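Local coordinates for Beta/gamma crystallin domain-containing protein 1 (PDB 3CW3) that may suppress malignant melanoma through interactions with the cytoskeleton, and is represented here by a single non-lens betagamma-crystallin domain, at residues K2-S7 against C15-S20; V33-V38 against E60-L65. All blocks are in the same frame, centred on the assembly; numbering follows the deposited sequence.

Contact 1 of 2, residues K2-S7 against C15-S20; sequences KVVIYS and CIEVFS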
loop_
_atom_site.group_PDB
_atom_site.type_symbol
_atom_site.label_atom_id
_atom_site.label_comp_id
_atom_site.label_asym_id
_atom_site.label_seq_id
_atom_site.Cartn_x
_atom_site.Cartn_y
_atom_site.Cartn_z
ATOM N N LYS A 2 0.379 14.105 -0.251
ATOM C CA LYS A 2 -0.821 13.479 -0.778
ATOM C C LYS A 2 -0.469 12.189 -1.508
ATOM O O LYS A 2 0.433 12.167 -2.345
ATOM C CB LYS A 2 -1.560 14.411 -1.754
ATOM C CG LYS A 2 -2.785 13.746 -2.391
ATOM C CD LYS A 2 -3.703 14.722 -3.130
ATOM C CE LYS A 2 -3.169 15.098 -4.503
ATOM N NZ LYS A 2 -4.108 16.009 -5.231
ATOM N N VAL A 3 -1.168 11.114 -1.171
ATOM C CA VAL A 3 -0.957 9.835 -1.839
ATOM C C VAL A 3 -2.336 9.339 -2.253
ATOM O O VAL A 3 -3.280 9.384 -1.461
ATOM C CB VAL A 3 -0.263 8.784 -0.915
ATOM C CG1 VAL A 3 -1.067 8.557 0.352
ATOM C CG2 VAL A 3 -0.098 7.470 -1.669
ATOM N N VAL A 4 -2.468 8.918 -3.506
ATOM C CA VAL A 4 -3.747 8.425 -3.992
ATOM C C VAL A 4 -3.606 6.955 -4.332
ATOM O O VAL A 4 -2.555 6.512 -4.809
ATOM C CB VAL A 4 -4.241 9.207 -5.244
ATOM C CG1 VAL A 4 -4.314 10.697 -4.928
ATOM C CG2 VAL A 4 -3.326 8.955 -6.428
ATOM N N ILE A 5 -4.669 6.204 -4.077
ATOM C CA ILE A 5 -4.672 4.777 -4.330
ATOM C C ILE A 5 -5.776 4.383 -5.298
ATOM O O ILE A 5 -6.962 4.600 -5.029
ATOM C CB ILE A 5 -4.873 3.991 -3.012
ATOM C CG1 ILE A 5 -3.742 4.325 -2.035
ATOM C CG2 ILE A 5 -4.944 2.496 -3.292
ATOM C CD1 ILE A 5 -3.920 3.736 -0.653
ATOM N N TYR A 6 -5.380 3.819 -6.433
ATOM C CA TYR A 6 -6.349 3.351 -7.413
ATOM C C TYR A 6 -6.581 1.880 -7.105
ATOM O O TYR A 6 -5.717 1.038 -7.349
ATOM C CB TYR A 6 -5.812 3.512 -8.832
ATOM C CG TYR A 6 -5.561 4.948 -9.211
ATOM C CD1 TYR A 6 -4.290 5.513 -9.092
ATOM C CD2 TYR A 6 -6.601 5.755 -9.666
ATOM C CE1 TYR A 6 -4.065 6.850 -9.421
ATOM C CE2 TYR A 6 -6.387 7.089 -9.992
ATOM C CZ TYR A 6 -5.121 7.629 -9.867
ATOM O OH TYR A 6 -4.916 8.951 -10.189
ATOM N N SER A 7 -7.748 1.588 -6.544
ATOM C CA SER A 7 -8.124 0.230 -6.167
ATOM C C SER A 7 -8.276 -0.676 -7.379
ATOM O O SER A 7 -7.803 -1.812 -7.385
ATOM C CB SER A 7 -9.441 0.260 -5.392
ATOM O OG SER A 7 -9.422 1.283 -4.409
ATOM N N CYS A 15 -10.285 6.577 -7.042
ATOM C CA CYS A 15 -9.181 6.339 -6.138
ATOM C C CYS A 15 -9.473 6.908 -4.766
ATOM O O CYS A 15 -10.354 7.758 -4.592
ATOM C CB CYS A 15 -7.889 6.949 -6.686
ATOM S SG CYS A 15 -7.883 8.736 -6.827
ATOM N N ILE A 16 -8.742 6.400 -3.786
ATOM C CA ILE A 16 -8.868 6.857 -2.421
ATOM C C ILE A 16 -7.779 7.910 -2.303
ATOM O O ILE A 16 -6.601 7.612 -2.515
ATOM C CB ILE A 16 -8.602 5.710 -1.431
ATOM C CG1 ILE A 16 -9.624 4.592 -1.656
ATOM C CG2 ILE A 16 -8.669 6.229 -0.008
ATOM C CD1 ILE A 16 -9.295 3.294 -0.943
ATOM N N GLU A 17 -8.176 9.144 -2.003
ATOM C CA GLU A 17 -7.224 10.240 -1.869
ATOM C C GLU A 17 -6.876 10.432 -0.401
ATOM O O GLU A 17 -7.733 10.802 0.405
ATOM C CB GLU A 17 -7.816 11.523 -2.461
ATOM C CG GLU A 17 -7.960 11.465 -3.977
ATOM C CD GLU A 17 -8.536 12.739 -4.572
ATOM O OE1 GLU A 17 -8.259 13.831 -4.034
ATOM O OE2 GLU A 17 -9.252 12.649 -5.590
ATOM N N VAL A 18 -5.619 10.166 -0.054
ATOM C CA VAL A 18 -5.170 10.286 1.333
ATOM C C VAL A 18 -4.356 11.554 1.584
ATOM O O VAL A 18 -3.296 11.754 0.988
ATOM C CB VAL A 18 -4.327 9.057 1.737
ATOM C CG1 VAL A 18 -3.971 9.126 3.223
ATOM C CG2 VAL A 18 -5.100 7.774 1.423
ATOM N N PHE A 19 -4.859 12.400 2.481
ATOM C CA PHE A 19 -4.208 13.668 2.827
ATOM C C PHE A 19 -3.662 13.670 4.254
ATOM O O PHE A 19 -3.102 14.674 4.707
ATOM C CB PHE A 19 -5.208 14.821 2.719
ATOM C CG PHE A 19 -5.645 15.133 1.320
ATOM C CD1 PHE A 19 -5.020 16.141 0.594
ATOM C CD2 PHE A 19 -6.700 14.441 0.736
ATOM C CE1 PHE A 19 -5.444 16.460 -0.693
ATOM C CE2 PHE A 19 -7.129 14.750 -0.551
ATOM C CZ PHE A 19 -6.503 15.761 -1.267
ATOM N N SER A 20 -3.828 12.567 4.971
ATOM C CA SER A 20 -3.362 12.530 6.352
ATOM C C SER A 20 -3.156 11.120 6.879
ATOM O O SER A 20 -3.451 10.139 6.196
ATOM C CB SER A 20 -4.383 13.241 7.239
ATOM O OG SER A 20 -5.656 12.635 7.084
#
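Val3 pairs with Val18 and Ile5 with Ile16 as antiparallel hydrogen-bonded pairs, with Val4 opposite Glu17 as the non-hydrogen-bonded pair between them, the two strands running at 164° and their axes approaching to 4.7 Å. Each hydrogen-bonded pair closes two N-H...O=C bonds, among them Val18 N to Val3 O at 2.8 Å and Ile5 N to Ile16 O at 2.9 Å. Val3, Ile5, Ile16 and Val18 all point to one face. Val3 and Val18 lie side by side there, CG1 of Val3 against CB of Val18 at 3.6 Å. This is the beta hairpin that begins the first Greek key of the domain, and its apolar face packs inward: both valines touch Trp43 of the strand 42-46, while Ile16 and Val18 rest on Trp28. On the face of Val4 and Glu17 the two side chains lie alongside each other, CG1 of Val4 3.8 Å from CG of Glu17. At one end of the hairpin CB of Cys15 sits over a face of the Tyr6 ring, a CH-pi contact 3.9 Å from the centroid. SG of Cys15, placed between backbone N and carbonyl carbon (chi1 65°), meets the same ring obliquely and reaches CB of Val4 at 4.0 Å. At the other end Lys2 runs alongside Phe19, its CG over one face of the ring near the rim and its CD 3.5 Å from Phe19 CE1.

Contact 2 of 2, residues V33-V38 against E60-L65; sequences VILIKV and EGELEL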
loop_
_atom_site.group_PDB
_atom_site.type_symbol
_atom_site.label_atom_id
_atom_site.label_comp_id
_atom_site.label_asym_id
_atom_site.label_seq_id
_atom_site.Cartn_x
_atom_site.Cartn_y
_atom_site.Cartn_z
ATOM N N VAL A 33 -4.213 -6.125 -7.269
ATOM C CA VAL A 33 -3.227 -5.229 -7.851
ATOM C C VAL A 33 -3.744 -3.798 -7.774
ATOM O O VAL A 33 -4.786 -3.470 -8.346
ATOM C CB VAL A 33 -2.946 -5.585 -9.328
ATOM C CG1 VAL A 33 -1.910 -4.627 -9.907
ATOM C CG2 VAL A 33 -2.465 -7.025 -9.433
ATOM N N ILE A 34 -3.015 -2.951 -7.060
ATOM C CA ILE A 34 -3.409 -1.559 -6.917
ATOM C C ILE A 34 -2.246 -0.657 -7.291
ATOM O O ILE A 34 -1.084 -1.069 -7.263
ATOM C CB ILE A 34 -3.838 -1.240 -5.465
ATOM C CG1 ILE A 34 -2.670 -1.498 -4.509
ATOM C CG2 ILE A 34 -5.044 -2.089 -5.075
ATOM C CD1 ILE A 34 -2.976 -1.169 -3.062
ATOM N N LEU A 35 -2.566 0.574 -7.660
ATOM C CA LEU A 35 -1.541 1.539 -8.014
ATOM C C LEU A 35 -1.504 2.595 -6.919
ATOM O O LEU A 35 -2.498 3.279 -6.675
ATOM C CB LEU A 35 -1.863 2.194 -9.360
ATOM C CG LEU A 35 -0.858 3.238 -9.855
ATOM C CD1 LEU A 35 0.490 2.572 -10.123
ATOM C CD2 LEU A 35 -1.394 3.896 -11.120
ATOM N N ILE A 36 -0.366 2.692 -6.241
ATOM C CA ILE A 36 -0.176 3.672 -5.183
ATOM C C ILE A 36 0.598 4.810 -5.829
ATOM O O ILE A 36 1.709 4.607 -6.319
ATOM C CB ILE A 36 0.686 3.126 -4.020
ATOM C CG1 ILE A 36 0.065 1.855 -3.429
ATOM C CG2 ILE A 36 0.846 4.202 -2.956
ATOM C CD1 ILE A 36 -1.327 2.034 -2.856
ATOM N N LYS A 37 0.014 6.001 -5.837
ATOM C CA LYS A 37 0.674 7.144 -6.441
ATOM C C LYS A 37 0.943 8.249 -5.431
ATOM O O LYS A 37 0.029 8.979 -5.033
ATOM C CB LYS A 37 -0.177 7.693 -7.593
ATOM C CG LYS A 37 0.450 8.878 -8.320
ATOM C CD LYS A 37 -0.410 9.331 -9.496
ATOM C CE LYS A 37 0.191 10.549 -10.186
ATOM N NZ LYS A 37 1.546 10.258 -10.725
ATOM N N VAL A 38 2.194 8.362 -4.996
ATOM C CA VAL A 38 2.549 9.424 -4.068
ATOM C C VAL A 38 2.731 10.650 -4.954
ATOM O O VAL A 38 3.684 10.733 -5.732
ATOM C CB VAL A 38 3.866 9.123 -3.304
ATOM C CG1 VAL A 38 4.318 10.360 -2.533
ATOM C CG2 VAL A 38 3.654 7.969 -2.332
ATOM N N GLU A 60 7.789 10.362 -3.512
ATOM C CA GLU A 60 7.101 10.721 -4.747
ATOM C C GLU A 60 7.288 9.694 -5.863
ATOM O O GLU A 60 8.408 9.281 -6.169
ATOM C CB GLU A 60 7.578 12.098 -5.218
ATOM C CG GLU A 60 6.893 12.603 -6.468
ATOM C CD GLU A 60 7.343 14.006 -6.839
ATOM O OE1 GLU A 60 6.921 14.511 -7.900
ATOM O OE2 GLU A 60 8.115 14.604 -6.061
ATOM N N GLY A 61 6.181 9.278 -6.467
ATOM C CA GLY A 61 6.258 8.305 -7.538
ATOM C C GLY A 61 5.119 7.310 -7.528
ATOM O O GLY A 61 4.224 7.389 -6.689
ATOM N N GLU A 62 5.155 6.367 -8.464
ATOM C CA GLU A 62 4.113 5.353 -8.574
ATOM C C GLU A 62 4.625 3.953 -8.304
ATOM O O GLU A 62 5.727 3.588 -8.718
ATOM C CB GLU A 62 3.489 5.385 -9.967
ATOM C CG GLU A 62 2.428 6.442 -10.155
ATOM C CD GLU A 62 1.979 6.550 -11.600
ATOM O OE1 GLU A 62 1.923 5.504 -12.285
ATOM O OE2 GLU A 62 1.674 7.680 -12.043
ATOM N N LEU A 63 3.810 3.168 -7.609
ATOM C CA LEU A 63 4.163 1.792 -7.293
ATOM C C LEU A 63 2.948 0.896 -7.460
ATOM O O LEU A 63 1.911 1.108 -6.831
ATOM C CB LEU A 63 4.676 1.679 -5.855
ATOM C CG LEU A 63 5.016 0.259 -5.376
ATOM C CD1 LEU A 63 6.188 -0.300 -6.167
ATOM C CD2 LEU A 63 5.357 0.294 -3.900
ATOM N N GLU A 64 3.069 -0.100 -8.327
ATOM C CA GLU A 64 1.975 -1.033 -8.527
ATOM C C GLU A 64 2.159 -2.075 -7.436
ATOM O O GLU A 64 3.052 -2.918 -7.515
ATOM C CB GLU A 64 2.059 -1.681 -9.909
ATOM C CG GLU A 64 0.914 -2.628 -10.212
ATOM C CD GLU A 64 0.914 -3.092 -11.656
ATOM O OE1 GLU A 64 0.725 -2.246 -12.556
ATOM O OE2 GLU A 64 1.108 -4.304 -11.890
ATOM N N LEU A 65 1.327 -1.997 -6.404
ATOM C CA LEU A 65 1.423 -2.922 -5.285
ATOM C C LEU A 65 0.574 -4.165 -5.474
ATOM O O LEU A 65 -0.544 -4.101 -5.985
ATOM C CB LEU A 65 1.010 -2.233 -3.981
ATOM C CG LEU A 65 2.012 -2.297 -2.827
ATOM C CD1 LEU A 65 1.314 -1.893 -1.542
ATOM C CD2 LEU A 65 2.585 -3.694 -2.697
#
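Ile34, Ile36 and Val38 face Leu65, Leu63 and Gly61 across two antiparallel strands of the betagamma-crystallin Greek key fold, in which the strand 61-66 is the outermost of its sheet within this chain. All three are hydrogen-bonded pairs, with two backbone bonds apiece, such as Ile36 N to Leu63 O at 2.8 Å and Gly61 N to Val38 O at 3.0 Å. Several CA-H...O contacts supplement them, including CA of Glu62 to the Ile36 carbonyl oxygen. Gly61 has a positive phi of 143°, in a backbone region largely reserved for glycine.

Apolar packing belongs mainly to the face of Ile34, Ile36 and Leu65. With a chi1 of 61°, Ile34 tucks CG1 between its own N and C, which brings it 3.8 Å from CB of Leu65, the two side chains pointing the same way. Leu58 of the strand 55-58 meets Ile36, Val38 and Leu63, joining this face to the second sheet.

The face of Leu35, Lys37, Glu62 and Glu64 is more polar; at its edge CG1 of Val33 leans on the aliphatic part of Glu64, 3.5 Å from its CG, and CD1 and CD2 of Leu35 each lie 3.9 Å from OE1 of Glu62. Lys37 and Glu62 form a salt bridge, and their aliphatic parts also pack, CG of Lys37 to CG of Glu62 at 3.6 Å. The lysine stays extended until a bend at its last torsion (chi4 61°) turns NZ toward the carboxylate, where it meets the anti lone pair of Glu62 OE2 at 2.9 Å.

From the N terminus, the strand 2-6 turns back, through residues 7-15 of which 10-12 are not modelled, into 16-18, and contact 1 closes that hairpin. The chain then runs on to the strand 33-40, which returns beside 2-6: Val4 and Lys37, and Tyr6 and Leu35, are linked by backbone hydrogen bonds, and Ile5 packs on Ile36. Contact 2 opens only here, so the two contacts follow in series, neither nested nor crossed. Before 61-66 closes it, the chain passes through strands 42-46 and 55-58 of the second sheet. The contacts form the two outer joins of one four-stranded sheet in the order 16-18, 2-6, 33-40, 61-66, and the bonds between 2-6 and 33-40 make the middle one.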